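43.8 kDa insecticidal crystal protein (Bacillus thuringiensis, PDB 4JP0) forms, together with Cry34Ab1, a binary insecticidal toxin active on western corn rootworm, whose primary target is probably the larval midgut epithelium. Local coordinates at residues C183-I191 and Q196-I204. Sequence-based numbering, arbitrary orientation.
Sequences CIMVNDPNI and QIKTTPYYI
Y203 gives its phenolic proton to D188, with OH 2.6 Å from OD2, whose anti lone pair takes the bond while the carboxylate plane stands 73° from the ring. The same OD2 forms a salt bridge with R322 of strand 307-323. The phenol oxygen is itself an acceptor: Q196 NE2 donates to Y203 OH at 2.9 Å in a nearly straight bond, with the oxygen close to the amide plane. Q196 gets there by extending its chain from the helix, CG anti to the backbone N (chi1 -173°). At the other end of the amide, a water bridges Q196 OE1 and the V186 carbonyl oxygen, linking helix 193-199 to the loop. A backbone hydrogen bond from C183 N to P201 O, 2.9 Å, joins the two segments near the ends of the strands.

Packing fills in round these bonds. V186 CG1 lies over one face of the Y203 ring, 4.0 Å from its centroid, a CH-pi contact; T200 OG1, bonded to the backbone N of Y323, lies over the opposite face. C183 CB touches both the edge of the Y203 ring and the Q196 amide, 3.5 Å from Q196 CD, while its SG meets I197 CG1 at 3.8 Å. At the end of the type I turn from D188 to I191, the I191 side chain crosses that of Q196 at about a right angle and sets CD1 against the Q196 backbone.

The contact thus folds the link between antiparallel neighbours 174-182 and 202-221 of the four-stranded antiparallel sheet of this toxin_10 family protein back on itself. Within this buried contact, the chain of hydrogen bonds from Q196 through Y203 to D188 fixes the tyrosine hydroxyl as both acceptor and donor, and R322 probably helps to keep the D188 carboxylate ionised.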
loop_
_atom_site.group_PDB
_atom_site.type_symbol
_atom_site.label_atom_id
_atom_site.label_comp_id
_atom_site.label_asym_id
_atom_site.label_seq_id
_atom_site.Cartn_x
_atom_site.Cartn_y
_atom_site.Cartn_z
ATOM N N CYS A 183 9.361 -4.965 -5.245
ATOM C CA CYS A 183 8.783 -5.935 -6.161
ATOM C C CYS A 183 8.648 -7.313 -5.523
ATOM O O CYS A 183 7.745 -8.038 -5.882
ATOM C CB CYS A 183 9.564 -6.003 -7.500
ATOM S SG CYS A 183 11.288 -6.514 -7.302
ATOM N N ILE A 184 9.519 -7.644 -4.568
ATOM C CA ILE A 184 9.428 -8.924 -3.892
ATOM C C ILE A 184 8.112 -9.099 -3.153
ATOM O O ILE A 184 7.705 -10.230 -2.894
ATOM C CB ILE A 184 10.640 -9.168 -2.937
ATOM C CG1 ILE A 184 10.781 -8.005 -1.947
ATOM C CG2 ILE A 184 11.939 -9.330 -3.766
ATOM C CD1 ILE A 184 11.738 -8.315 -0.760
ATOM N N MET A 185 7.463 -7.989 -2.807
ATOM C CA MET A 185 6.195 -8.027 -2.078
ATOM C C MET A 185 5.003 -7.981 -3.036
ATOM O O MET A 185 3.842 -7.908 -2.595
ATOM C CB MET A 185 6.107 -6.827 -1.133
ATOM C CG MET A 185 7.179 -6.831 -0.075
ATOM S SD MET A 185 7.225 -5.289 0.821
ATOM C CE MET A 185 8.815 -5.460 1.643
ATOM N N VAL A 186 5.280 -7.999 -4.328
ATOM C CA VAL A 186 4.231 -7.928 -5.334
ATOM C C VAL A 186 4.141 -9.189 -6.159
ATOM O O VAL A 186 5.130 -9.611 -6.728
ATOM C CB VAL A 186 4.477 -6.753 -6.290
ATOM C CG1 VAL A 186 3.496 -6.815 -7.479
ATOM C CG2 VAL A 186 4.364 -5.439 -5.523
ATOM N N ASN A 187 2.955 -9.795 -6.212
ATOM C CA ASN A 187 2.750 -10.970 -7.041
ATOM C C ASN A 187 2.238 -10.481 -8.383
ATOM O O ASN A 187 1.069 -10.105 -8.499
ATOM C CB ASN A 187 1.775 -11.944 -6.370
ATOM C CG ASN A 187 1.284 -13.034 -7.314
ATOM O OD1 ASN A 187 2.088 -13.570 -8.110
ATOM N ND2 ASN A 187 0.088 -13.443 -7.314
ATOM N N ASP A 188 3.130 -10.470 -9.377
ATOM C CA ASP A 188 2.843 -9.975 -10.733
ATOM C C ASP A 188 3.077 -11.156 -11.674
ATOM O O ASP A 188 4.193 -11.386 -12.152
ATOM C CB ASP A 188 3.767 -8.799 -11.073
ATOM C CG ASP A 188 3.416 -8.105 -12.408
ATOM O OD1 ASP A 188 2.665 -8.666 -13.237
ATOM O OD2 ASP A 188 3.861 -6.983 -12.704
ATOM N N PRO A 189 2.014 -11.926 -11.891
ATOM C CA PRO A 189 2.081 -13.176 -12.668
ATOM C C PRO A 189 2.398 -12.993 -14.150
ATOM O O PRO A 189 2.683 -13.977 -14.840
ATOM C CB PRO A 189 0.671 -13.748 -12.517
ATOM C CG PRO A 189 -0.173 -12.538 -12.305
ATOM C CD PRO A 189 0.661 -11.673 -11.358
ATOM N N ASN A 190 2.353 -11.765 -14.638
ATOM C CA ASN A 190 2.655 -11.572 -16.042
ATOM C C ASN A 190 4.100 -11.192 -16.374
ATOM O O ASN A 190 4.395 -10.829 -17.499
ATOM C CB ASN A 190 1.657 -10.587 -16.636
ATOM C CG ASN A 190 0.288 -11.194 -16.764
ATOM O OD1 ASN A 190 0.168 -12.316 -17.211
ATOM N ND2 ASN A 190 -0.754 -10.463 -16.357
ATOM N N ILE A 191 5.005 -11.273 -15.407
ATOM C CA ILE A 191 6.406 -10.952 -15.683
ATOM C C ILE A 191 7.256 -11.866 -14.836
ATOM O O ILE A 191 6.857 -12.170 -13.735
ATOM C CB ILE A 191 6.708 -9.478 -15.329
ATOM C CG1 ILE A 191 8.109 -9.079 -15.807
ATOM C CG2 ILE A 191 6.587 -9.226 -13.850
ATOM C CD1 ILE A 191 8.351 -7.612 -15.687
ATOM N N GLN A 196 11.505 -8.661 -13.592
ATOM C CA GLN A 196 10.855 -7.757 -12.666
ATOM C C GLN A 196 11.836 -6.883 -11.855
ATOM O O GLN A 196 11.739 -5.647 -11.820
ATOM C CB GLN A 196 9.976 -8.579 -11.705
ATOM C CG GLN A 196 9.114 -7.715 -10.808
ATOM C CD GLN A 196 8.404 -8.500 -9.739
ATOM O OE1 GLN A 196 9.041 -9.272 -9.024
ATOM N NE2 GLN A 196 7.078 -8.306 -9.613
ATOM N N ILE A 197 12.770 -7.523 -11.176
ATOM C CA ILE A 197 13.689 -6.755 -10.366
ATOM C C ILE A 197 14.636 -5.861 -11.211
ATOM O O ILE A 197 15.121 -4.857 -10.723
ATOM C CB ILE A 197 14.478 -7.668 -9.394
ATOM C CG1 ILE A 197 14.984 -6.829 -8.208
ATOM C CG2 ILE A 197 15.640 -8.359 -10.129
ATOM C CD1 ILE A 197 15.364 -7.664 -6.997
ATOM N N LYS A 198 14.921 -6.257 -12.452
ATOM C CA LYS A 198 15.809 -5.484 -13.303
ATOM C C LYS A 198 15.148 -4.268 -13.916
ATOM O O LYS A 198 15.831 -3.270 -14.194
ATOM C CB LYS A 198 16.380 -6.378 -14.426
ATOM C CG LYS A 198 17.487 -7.227 -13.907
ATOM C CD LYS A 198 17.900 -8.331 -14.876
ATOM C CE LYS A 198 18.654 -7.822 -16.050
ATOM N NZ LYS A 198 18.499 -8.784 -17.197
ATOM N N THR A 199 13.834 -4.329 -14.083
ATOM C CA THR A 199 13.126 -3.272 -14.766
ATOM C C THR A 199 12.171 -2.501 -13.883
ATOM O O THR A 199 11.929 -1.338 -14.151
ATOM C CB THR A 199 12.348 -3.788 -16.002
ATOM O OG1 THR A 199 11.368 -4.754 -15.598
ATOM C CG2 THR A 199 13.290 -4.534 -16.952
ATOM N N THR A 200 11.629 -3.110 -12.843
ATOM C CA THR A 200 10.678 -2.425 -12.012
ATOM C C THR A 200 10.841 -2.835 -10.542
ATOM O O THR A 200 9.962 -3.345 -9.981
ATOM C CB THR A 200 9.201 -2.600 -12.526
ATOM O OG1 THR A 200 8.312 -2.019 -11.611
ATOM C CG2 THR A 200 8.849 -4.042 -12.689
ATOM N N PRO A 201 12.023 -2.624 -9.979
ATOM C CA PRO A 201 12.275 -3.132 -8.617
ATOM C C PRO A 201 11.340 -2.507 -7.597
ATOM O O PRO A 201 11.089 -3.111 -6.573
ATOM C CB PRO A 201 13.733 -2.727 -8.338
ATOM C CG PRO A 201 13.996 -1.583 -9.345
ATOM C CD PRO A 201 13.227 -1.989 -10.568
ATOM N N TYR A 202 10.878 -1.290 -7.864
ATOM C CA TYR A 202 9.825 -0.701 -7.037
ATOM C C TYR A 202 8.576 -0.466 -7.832
ATOM O O TYR A 202 8.620 0.144 -8.907
ATOM C CB TYR A 202 10.261 0.616 -6.402
ATOM C CG TYR A 202 11.308 0.405 -5.339
ATOM C CD1 TYR A 202 12.680 0.397 -5.666
ATOM C CD2 TYR A 202 10.937 0.144 -4.022
ATOM C CE1 TYR A 202 13.677 0.194 -4.670
ATOM C CE2 TYR A 202 11.908 -0.056 -3.034
ATOM C CZ TYR A 202 13.260 -0.036 -3.362
ATOM O OH TYR A 202 14.167 -0.283 -2.366
ATOM N N TYR A 203 7.450 -0.950 -7.309
ATOM C CA TYR A 203 6.143 -0.657 -7.935
ATOM C C TYR A 203 5.577 0.586 -7.284
ATOM O O TYR A 203 5.919 0.900 -6.136
ATOM C CB TYR A 203 5.160 -1.821 -7.687
ATOM C CG TYR A 203 5.372 -3.010 -8.630
ATOM C CD1 TYR A 203 6.580 -3.692 -8.662
ATOM C CD2 TYR A 203 4.329 -3.444 -9.486
ATOM C CE1 TYR A 203 6.787 -4.765 -9.549
ATOM C CE2 TYR A 203 4.497 -4.484 -10.328
ATOM C CZ TYR A 203 5.733 -5.162 -10.360
ATOM O OH TYR A 203 5.887 -6.218 -11.216
ATOM N N ILE A 204 4.670 1.277 -7.979
ATOM C CA ILE A 204 3.993 2.442 -7.439
ATOM C C ILE A 204 2.582 2.059 -7.009
ATOM O O ILE A 204 1.786 1.520 -7.789
ATOM C CB ILE A 204 3.911 3.545 -8.512
ATOM C CG1 ILE A 204 5.306 3.987 -8.906
ATOM C CG2 ILE A 204 3.161 4.803 -7.989
ATOM C CD1 ILE A 204 5.318 4.836 -10.221
HETATM O O HOH W 1 7.715 -10.570 -7.279
#